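Long-range contact in 336aa long hypothetical dTDP-glucose 4,6-dehydratase (Pyrococcus horikoshii, PDB 2HUN), which probably acts as an NAD(+)-dependent dTDP-glucose 4,6-dehydratase, removing water from the nucleotide-linked sugar: residues A[182-193]-A[307-318]. Sequence-based numbering, arbitrary orientation.
Sequences YGPYQFPEKLIP and TIDWYLKNEWWW
The hydroxyl of Y311 reaches from helix 300-313 into the bend of 182-193 and donates to the carbonyl of Q186, with Y311 OH and Q186 O a very short 2.5 Å apart. Q186 N also lies close, 2.9 Å from Y311 OH, while P193 packs its ring carbons against the same tyrosine. One residue earlier, W310 has CG anti to the backbone N (chi1 -168°), a setting that lays the indole along P184 and Y185. P184 CB sits 3.5 Å from the centroid of the W310 five-membered ring, almost on its normal, a clean CH-pi contact. The far edge of the indole then presses W310 CZ2 over the centre of the Y185 ring, edge-to-face, 3.6 Å from Y185 CE1. Y185 repeats the gesture with its own edge, CD1 standing 3.6 Å from W317 NE1, the two ring planes at 90°. The six-membered ring of W317 also takes Y185 CA over its face, and W317 NE1 is hydrogen-bonded to OD1 of N46. One water joins Y185 OH to W310 NE1. Replacing W310 by alanine would probably strip P184 CB of the indole face it rests on, uncover the face of Y185 and leave the water without its NE1 donor. At the other end T307 OG1, hydrogen-bonded to G303 O, lies 3.4 Å from G183 CA. With F187 set obliquely against W317, Y185, F187, W310 and W317 form an aromatic cluster that packs the C-terminal helices 300-313 and 315-318 on the type II turn 183-186, which directly follows the parallel Rossmann-fold strand 172-182, carrier of the NAD(+)-binding N181.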
ATOM      1  N   TYR A 182       0.752  12.249 -22.119  1.00 25.21           N
ATOM      2  CA  TYR A 182       1.497  12.515 -23.344  1.00 26.06           C
ATOM      3  C   TYR A 182       1.435  14.018 -23.584  1.00 25.81           C
ATOM      4  O   TYR A 182       0.498  14.689 -23.143  1.00 26.49           O
ATOM      5  CB  TYR A 182       0.902  11.743 -24.531  1.00 26.24           C
ATOM      6  CG  TYR A 182      -0.446  12.231 -25.014  1.00 27.95           C
ATOM      7  CD1 TYR A 182      -1.624  11.782 -24.422  1.00 26.95           C
ATOM      8  CD2 TYR A 182      -0.542  13.138 -26.068  1.00 27.58           C
ATOM      9  CE1 TYR A 182      -2.875  12.224 -24.873  1.00 27.44           C
ATOM     10  CE2 TYR A 182      -1.782  13.585 -26.524  1.00 27.48           C
ATOM     11  CZ  TYR A 182      -2.942  13.124 -25.925  1.00 27.87           C
ATOM     12  OH  TYR A 182      -4.166  13.557 -26.383  1.00 30.18           O
ATOM     13  N   GLY A 183       2.447  14.549 -24.261  1.00 26.31           N
ATOM     14  CA  GLY A 183       2.490  15.971 -24.528  1.00 23.84           C
ATOM     15  C   GLY A 183       3.915  16.486 -24.444  1.00 24.51           C
ATOM     16  O   GLY A 183       4.861  15.691 -24.439  1.00 23.33           O
ATOM     17  N   PRO A 184       4.102  17.813 -24.357  1.00 24.08           N
ATOM     18  CA  PRO A 184       5.433  18.427 -24.277  1.00 24.34           C
ATOM     19  C   PRO A 184       6.315  17.874 -23.164  1.00 26.50           C
ATOM     20  O   PRO A 184       5.832  17.505 -22.090  1.00 27.34           O
ATOM     21  CB  PRO A 184       5.119  19.907 -24.068  1.00 23.82           C
ATOM     22  CG  PRO A 184       3.791  20.073 -24.777  1.00 24.07           C
ATOM     23  CD  PRO A 184       3.044  18.842 -24.340  1.00 22.59           C
ATOM     24  N   TYR A 185       7.614  17.808 -23.433  1.00 27.31           N
ATOM     25  CA  TYR A 185       8.589  17.349 -22.452  1.00 27.51           C
ATOM     26  C   TYR A 185       8.607  15.868 -22.073  1.00 26.64           C
ATOM     27  O   TYR A 185       9.221  15.497 -21.072  1.00 25.04           O
ATOM     28  CB  TYR A 185       8.463  18.194 -21.184  1.00 30.17           C
ATOM     29  CG  TYR A 185       8.653  19.675 -21.430  1.00 33.64           C
ATOM     30  CD1 TYR A 185       9.924  20.208 -21.667  1.00 34.92           C
ATOM     31  CD2 TYR A 185       7.560  20.545 -21.445  1.00 34.61           C
ATOM     32  CE1 TYR A 185      10.103  21.574 -21.912  1.00 34.29           C
ATOM     33  CE2 TYR A 185       7.725  21.910 -21.691  1.00 36.31           C
ATOM     34  CZ  TYR A 185       8.999  22.417 -21.920  1.00 35.60           C
ATOM     35  OH  TYR A 185       9.161  23.768 -22.139  1.00 36.38           O
ATOM     36  N   GLN A 186       7.939  15.017 -22.847  1.00 26.05           N
ATOM     37  CA  GLN A 186       7.975  13.583 -22.561  1.00 25.47           C
ATOM     38  C   GLN A 186       9.217  13.021 -23.259  1.00 27.16           C
ATOM     39  O   GLN A 186       9.475  13.358 -24.415  1.00 27.39           O
ATOM     40  CB  GLN A 186       6.725  12.887 -23.102  1.00 23.80           C
ATOM     41  CG  GLN A 186       6.687  11.387 -22.822  1.00 23.79           C
ATOM     42  CD  GLN A 186       5.326  10.766 -23.123  1.00 26.34           C
ATOM     43  OE1 GLN A 186       4.773  10.956 -24.204  1.00 25.04           O
ATOM     44  NE2 GLN A 186       4.788  10.016 -22.162  1.00 25.11           N
ATOM     45  N   PHE A 187       9.986  12.174 -22.576  1.00 28.27           N
ATOM     46  CA  PHE A 187      11.193  11.609 -23.184  1.00 29.71           C
ATOM     47  C   PHE A 187      10.891  10.853 -24.484  1.00 31.61           C
ATOM     48  O   PHE A 187       9.897  10.136 -24.579  1.00 31.05           O
ATOM     49  CB  PHE A 187      11.928  10.721 -22.178  1.00 27.21           C
ATOM     50  CG  PHE A 187      12.922  11.475 -21.336  1.00 27.24           C
ATOM     51  CD1 PHE A 187      12.597  12.715 -20.797  1.00 26.41           C
ATOM     52  CD2 PHE A 187      14.185  10.949 -21.087  1.00 28.33           C
ATOM     53  CE1 PHE A 187      13.518  13.424 -20.018  1.00 27.53           C
ATOM     54  CE2 PHE A 187      15.115  11.647 -20.310  1.00 27.32           C
ATOM     55  CZ  PHE A 187      14.780  12.886 -19.774  1.00 26.56           C
ATOM     56  N   PRO A 188      11.760  11.014 -25.499  1.00 33.30           N
ATOM     57  CA  PRO A 188      11.717  10.438 -26.851  1.00 34.13           C
ATOM     58  C   PRO A 188      11.413   8.960 -27.070  1.00 35.63           C
ATOM     59  O   PRO A 188      10.867   8.604 -28.118  1.00 37.75           O
ATOM     60  CB  PRO A 188      13.071  10.839 -27.433  1.00 35.45           C
ATOM     61  CG  PRO A 188      13.948  10.875 -26.238  1.00 34.39           C
ATOM     62  CD  PRO A 188      13.083  11.618 -25.255  1.00 33.05           C
ATOM     63  N   GLU A 189      11.742   8.093 -26.122  1.00 36.86           N
ATOM     64  CA  GLU A 189      11.450   6.682 -26.340  1.00 39.03           C
ATOM     65  C   GLU A 189      10.021   6.268 -26.005  1.00 38.42           C
ATOM     66  O   GLU A 189       9.637   5.131 -26.260  1.00 38.34           O
ATOM     67  CB  GLU A 189      12.438   5.789 -25.585  1.00 41.64           C
ATOM     68  CG  GLU A 189      12.341   5.852 -24.074  1.00 46.46           C
ATOM     69  CD  GLU A 189      13.038   7.062 -23.498  1.00 49.14           C
ATOM     70  OE1 GLU A 189      14.019   7.534 -24.112  1.00 50.59           O
ATOM     71  OE2 GLU A 189      12.616   7.528 -22.423  1.00 51.03           O
ATOM     72  N   LYS A 190       9.235   7.179 -25.433  1.00 36.39           N
ATOM     73  CA  LYS A 190       7.844   6.856 -25.123  1.00 35.60           C
ATOM     74  C   LYS A 190       7.105   6.808 -26.459  1.00 33.78           C
ATOM     75  O   LYS A 190       7.426   7.561 -27.368  1.00 32.21           O
ATOM     76  CB  LYS A 190       7.220   7.919 -24.210  1.00 37.07           C
ATOM     77  CG  LYS A 190       7.765   7.955 -22.781  1.00 37.96           C
ATOM     78  CD  LYS A 190       7.428   6.680 -22.021  1.00 40.72           C
ATOM     79  CE  LYS A 190       7.910   6.751 -20.574  1.00 42.34           C
ATOM     80  NZ  LYS A 190       7.536   5.528 -19.806  1.00 44.22           N
ATOM     81  N   LEU A 191       6.126   5.920 -26.567  1.00 33.83           N
ATOM     82  CA  LEU A 191       5.358   5.731 -27.796  1.00 32.94           C
ATOM     83  C   LEU A 191       5.057   6.922 -28.706  1.00 33.59           C
ATOM     84  O   LEU A 191       5.481   6.947 -29.863  1.00 34.88           O
ATOM     85  CB  LEU A 191       4.015   5.069 -27.477  1.00 31.40           C
ATOM     86  CG  LEU A 191       3.135   4.795 -28.707  1.00 34.01           C
ATOM     87  CD1 LEU A 191       3.774   3.704 -29.560  1.00 31.48           C
ATOM     88  CD2 LEU A 191       1.728   4.380 -28.273  1.00 32.22           C
ATOM     89  N   ILE A 192       4.309   7.893 -28.194  1.00 32.74           N
ATOM     90  CA  ILE A 192       3.912   9.057 -28.982  1.00 32.28           C
ATOM     91  C   ILE A 192       5.093   9.915 -29.444  1.00 32.89           C
ATOM     92  O   ILE A 192       5.164  10.298 -30.611  1.00 31.53           O
ATOM     93  CB  ILE A 192       2.862   9.894 -28.207  1.00 32.07           C
ATOM     94  CG1 ILE A 192       1.582   9.059 -28.059  1.00 33.37           C
ATOM     95  CG2 ILE A 192       2.556  11.188 -28.936  1.00 31.62           C
ATOM     96  CD1 ILE A 192       0.510   9.680 -27.183  1.00 31.96           C
ATOM     97  N   PRO A 193       6.038  10.227 -28.541  1.00 33.11           N
ATOM     98  CA  PRO A 193       7.182  11.039 -28.970  1.00 33.13           C
ATOM     99  C   PRO A 193       8.025  10.281 -29.999  1.00 33.44           C
ATOM    100  O   PRO A 193       8.408  10.830 -31.030  1.00 34.11           O
ATOM    101  CB  PRO A 193       7.948  11.273 -27.670  1.00 33.54           C
ATOM    102  CG  PRO A 193       6.860  11.269 -26.637  1.00 34.62           C
ATOM    103  CD  PRO A 193       6.015  10.090 -27.076  1.00 32.74           C
ATOM    104  N   THR A 307       0.888  18.058 -29.563  1.00 30.14           N
ATOM    105  CA  THR A 307       2.094  17.316 -29.238  1.00 29.81           C
ATOM    106  C   THR A 307       3.003  17.226 -30.467  1.00 31.21           C
ATOM    107  O   THR A 307       4.229  17.316 -30.353  1.00 30.76           O
ATOM    108  CB  THR A 307       1.740  15.905 -28.721  1.00 28.83           C
ATOM    109  OG1 THR A 307       0.919  16.028 -27.549  1.00 28.62           O
ATOM    110  CG2 THR A 307       3.004  15.127 -28.366  1.00 25.70           C
ATOM    111  N   ILE A 308       2.397  17.058 -31.641  1.00 31.74           N
ATOM    112  CA  ILE A 308       3.156  16.989 -32.886  1.00 32.81           C
ATOM    113  C   ILE A 308       3.863  18.329 -33.101  1.00 33.84           C
ATOM    114  O   ILE A 308       5.074  18.371 -33.325  1.00 33.99           O
ATOM    115  CB  ILE A 308       2.229  16.701 -34.098  1.00 32.12           C
ATOM    116  CG1 ILE A 308       1.693  15.267 -34.009  1.00 31.90           C
ATOM    117  CG2 ILE A 308       2.990  16.927 -35.408  1.00 32.66           C
ATOM    118  CD1 ILE A 308       0.572  14.950 -34.985  1.00 30.74           C
ATOM    119  N   ASP A 309       3.104  19.421 -33.015  1.00 33.88           N
ATOM    120  CA  ASP A 309       3.662  20.755 -33.197  1.00 34.67           C
ATOM    121  C   ASP A 309       4.820  21.031 -32.240  1.00 34.99           C
ATOM    122  O   ASP A 309       5.850  21.561 -32.649  1.00 34.50           O
ATOM    123  CB  ASP A 309       2.587  21.826 -32.990  1.00 37.19           C
ATOM    124  CG  ASP A 309       1.469  21.741 -34.013  1.00 39.73           C
ATOM    125  OD1 ASP A 309       1.523  20.854 -34.890  1.00 41.54           O
ATOM    126  OD2 ASP A 309       0.536  22.565 -33.936  1.00 40.37           O
ATOM    127  N   TRP A 310       4.652  20.674 -30.970  1.00 33.12           N
ATOM    128  CA  TRP A 310       5.695  20.916 -29.977  1.00 31.17           C
ATOM    129  C   TRP A 310       7.011  20.211 -30.297  1.00 30.94           C
ATOM    130  O   TRP A 310       8.075  20.824 -30.229  1.00 31.81           O
ATOM    131  CB  TRP A 310       5.239  20.481 -28.580  1.00 28.13           C
ATOM    132  CG  TRP A 310       6.161  20.966 -27.497  1.00 26.11           C
ATOM    133  CD1 TRP A 310       6.103  22.168 -26.856  1.00 26.71           C
ATOM    134  CD2 TRP A 310       7.318  20.292 -26.980  1.00 24.91           C
ATOM    135  NE1 TRP A 310       7.153  22.288 -25.973  1.00 24.86           N
ATOM    136  CE2 TRP A 310       7.914  21.151 -26.032  1.00 24.62           C
ATOM    137  CE3 TRP A 310       7.910  19.047 -27.228  1.00 25.31           C
ATOM    138  CZ2 TRP A 310       9.075  20.806 -25.327  1.00 25.17           C
ATOM    139  CZ3 TRP A 310       9.064  18.701 -26.529  1.00 25.87           C
ATOM    140  CH2 TRP A 310       9.635  19.582 -25.589  1.00 26.12           C
ATOM    141  N   TYR A 311       6.941  18.925 -30.629  1.00 31.48           N
ATOM    142  CA  TYR A 311       8.145  18.161 -30.931  1.00 31.28           C
ATOM    143  C   TYR A 311       8.844  18.590 -32.209  1.00 32.93           C
ATOM    144  O   TYR A 311      10.071  18.503 -32.310  1.00 32.31           O
ATOM    145  CB  TYR A 311       7.837  16.660 -30.990  1.00 29.39           C
ATOM    146  CG  TYR A 311       7.796  16.031 -29.618  1.00 29.41           C
ATOM    147  CD1 TYR A 311       6.642  16.088 -28.843  1.00 28.27           C
ATOM    148  CD2 TYR A 311       8.943  15.470 -29.056  1.00 29.13           C
ATOM    149  CE1 TYR A 311       6.631  15.608 -27.536  1.00 30.55           C
ATOM    150  CE2 TYR A 311       8.945  14.993 -27.749  1.00 30.25           C
ATOM    151  CZ  TYR A 311       7.783  15.069 -26.995  1.00 28.68           C
ATOM    152  OH  TYR A 311       7.782  14.641 -25.690  1.00 28.66           O
ATOM    153  N   LEU A 312       8.077  19.055 -33.186  1.00 33.36           N
ATOM    154  CA  LEU A 312       8.686  19.486 -34.430  1.00 35.01           C
ATOM    155  C   LEU A 312       9.420  20.820 -34.225  1.00 35.62           C
ATOM    156  O   LEU A 312      10.492  21.030 -34.793  1.00 37.93           O
ATOM    157  CB  LEU A 312       7.619  19.582 -35.530  1.00 31.90           C
ATOM    158  CG  LEU A 312       7.026  18.218 -35.902  1.00 31.27           C
ATOM    159  CD1 LEU A 312       6.000  18.367 -37.013  1.00 30.17           C
ATOM    160  CD2 LEU A 312       8.149  17.283 -36.336  1.00 31.85           C
ATOM    161  N   LYS A 313       8.872  21.691 -33.369  1.00 36.04           N
ATOM    162  CA  LYS A 313       9.471  23.000 -33.079  1.00 36.69           C
ATOM    163  C   LYS A 313      10.479  22.998 -31.933  1.00 34.90           C
ATOM    164  O   LYS A 313      11.101  24.019 -31.642  1.00 36.07           O
ATOM    165  CB  LYS A 313       8.381  24.026 -32.737  1.00 39.14           C
ATOM    166  CG  LYS A 313       8.918  25.337 -32.142  1.00 43.13           C
ATOM    167  CD  LYS A 313       7.926  25.990 -31.188  1.00 45.30           C
ATOM    168  CE  LYS A 313       8.576  27.155 -30.449  1.00 46.93           C
ATOM    169  NZ  LYS A 313      10.051  26.967 -30.250  1.00 47.68           N
ATOM    170  N   ASN A 314      10.648  21.868 -31.267  1.00 31.93           N
ATOM    171  CA  ASN A 314      11.576  21.847 -30.152  1.00 31.03           C
ATOM    172  C   ASN A 314      12.596  20.742 -30.286  1.00 29.75           C
ATOM    173  O   ASN A 314      12.909  20.041 -29.323  1.00 28.31           O
ATOM    174  CB  ASN A 314      10.796  21.718 -28.843  1.00 29.33           C
ATOM    175  CG  ASN A 314      10.141  23.024 -28.433  1.00 30.68           C
ATOM    176  OD1 ASN A 314      10.808  23.927 -27.926  1.00 31.27           O
ATOM    177  ND2 ASN A 314       8.832  23.142 -28.670  1.00 29.01           N
ATOM    178  N   GLU A 315      13.128  20.607 -31.494  1.00 28.48           N
ATOM    179  CA  GLU A 315      14.130  19.591 -31.759  1.00 30.09           C
ATOM    180  C   GLU A 315      15.306  19.792 -30.808  1.00 28.54           C
ATOM    181  O   GLU A 315      16.009  18.847 -30.473  1.00 29.65           O
ATOM    182  CB  GLU A 315      14.594  19.673 -33.222  1.00 32.75           C
ATOM    183  CG  GLU A 315      15.672  18.662 -33.587  1.00 35.24           C
ATOM    184  CD  GLU A 315      15.846  18.492 -35.091  1.00 37.14           C
ATOM    185  OE1 GLU A 315      14.981  18.960 -35.862  1.00 37.27           O
ATOM    186  OE2 GLU A 315      16.850  17.876 -35.496  1.00 38.49           O
ATOM    187  N   TRP A 316      15.500  21.026 -30.361  1.00 29.67           N
ATOM    188  CA  TRP A 316      16.595  21.336 -29.443  1.00 31.52           C
ATOM    189  C   TRP A 316      16.474  20.534 -28.147  1.00 31.93           C
ATOM    190  O   TRP A 316      17.484  20.139 -27.552  1.00 30.31           O
ATOM    191  CB  TRP A 316      16.604  22.827 -29.098  1.00 31.05           C
ATOM    192  CG  TRP A 316      15.476  23.254 -28.206  1.00 31.74           C
ATOM    193  CD1 TRP A 316      14.219  23.642 -28.586  1.00 33.51           C
ATOM    194  CD2 TRP A 316      15.499  23.312 -26.776  1.00 30.99           C
ATOM    195  NE1 TRP A 316      13.460  23.943 -27.476  1.00 31.19           N
ATOM    196  CE2 TRP A 316      14.222  23.747 -26.352  1.00 32.85           C
ATOM    197  CE3 TRP A 316      16.477  23.035 -25.808  1.00 31.82           C
ATOM    198  CZ2 TRP A 316      13.898  23.914 -25.001  1.00 31.45           C
ATOM    199  CZ3 TRP A 316      16.154  23.200 -24.465  1.00 31.72           C
ATOM    200  CH2 TRP A 316      14.876  23.635 -24.075  1.00 32.52           C
ATOM    201  N   TRP A 317      15.233  20.288 -27.726  1.00 31.15           N
ATOM    202  CA  TRP A 317      14.970  19.561 -26.486  1.00 30.52           C
ATOM    203  C   TRP A 317      15.139  18.036 -26.562  1.00 30.50           C
ATOM    204  O   TRP A 317      15.882  17.464 -25.765  1.00 30.24           O
ATOM    205  CB  TRP A 317      13.554  19.893 -25.974  1.00 30.91           C
ATOM    206  CG  TRP A 317      13.251  19.298 -24.620  1.00 29.51           C
ATOM    207  CD1 TRP A 317      13.547  19.836 -23.397  1.00 29.28           C
ATOM    208  CD2 TRP A 317      12.666  18.018 -24.366  1.00 26.90           C
ATOM    209  NE1 TRP A 317      13.181  18.965 -22.393  1.00 28.08           N
ATOM    210  CE2 TRP A 317      12.638  17.841 -22.961  1.00 28.21           C
ATOM    211  CE3 TRP A 317      12.164  16.999 -25.187  1.00 26.39           C
ATOM    212  CZ2 TRP A 317      12.127  16.683 -22.360  1.00 26.49           C
ATOM    213  CZ3 TRP A 317      11.658  15.847 -24.591  1.00 25.40           C
ATOM    214  CH2 TRP A 317      11.643  15.700 -23.187  1.00 25.44           C
ATOM    215  N   TRP A 318      14.474  17.385 -27.516  1.00 29.54           N
ATOM    216  CA  TRP A 318      14.543  15.924 -27.626  1.00 31.67           C
ATOM    217  C   TRP A 318      15.781  15.341 -28.297  1.00 32.18           C
ATOM    218  O   TRP A 318      16.185  14.211 -28.015  1.00 31.06           O
ATOM    219  CB  TRP A 318      13.305  15.377 -28.351  1.00 32.48           C
ATOM    220  CG  TRP A 318      13.023  15.958 -29.722  1.00 32.92           C
ATOM    221  CD1 TRP A 318      12.143  16.960 -30.021  1.00 34.47           C
ATOM    222  CD2 TRP A 318      13.530  15.482 -30.986  1.00 32.30           C
ATOM    223  NE1 TRP A 318      12.050  17.135 -31.379  1.00 33.94           N
ATOM    224  CE2 TRP A 318      12.888  16.249 -31.994  1.00 33.90           C
ATOM    225  CE3 TRP A 318      14.446  14.496 -31.354  1.00 33.33           C
ATOM    226  CZ2 TRP A 318      13.153  16.044 -33.355  1.00 34.28           C
ATOM    227  CZ3 TRP A 318      14.700  14.296 -32.705  1.00 34.21           C
ATOM    228  CH2 TRP A 318      14.054  15.065 -33.688  1.00 33.98           C
TER
HETATM  229  O   HOH W   1       7.483  24.728 -24.021  1.00 57.22           O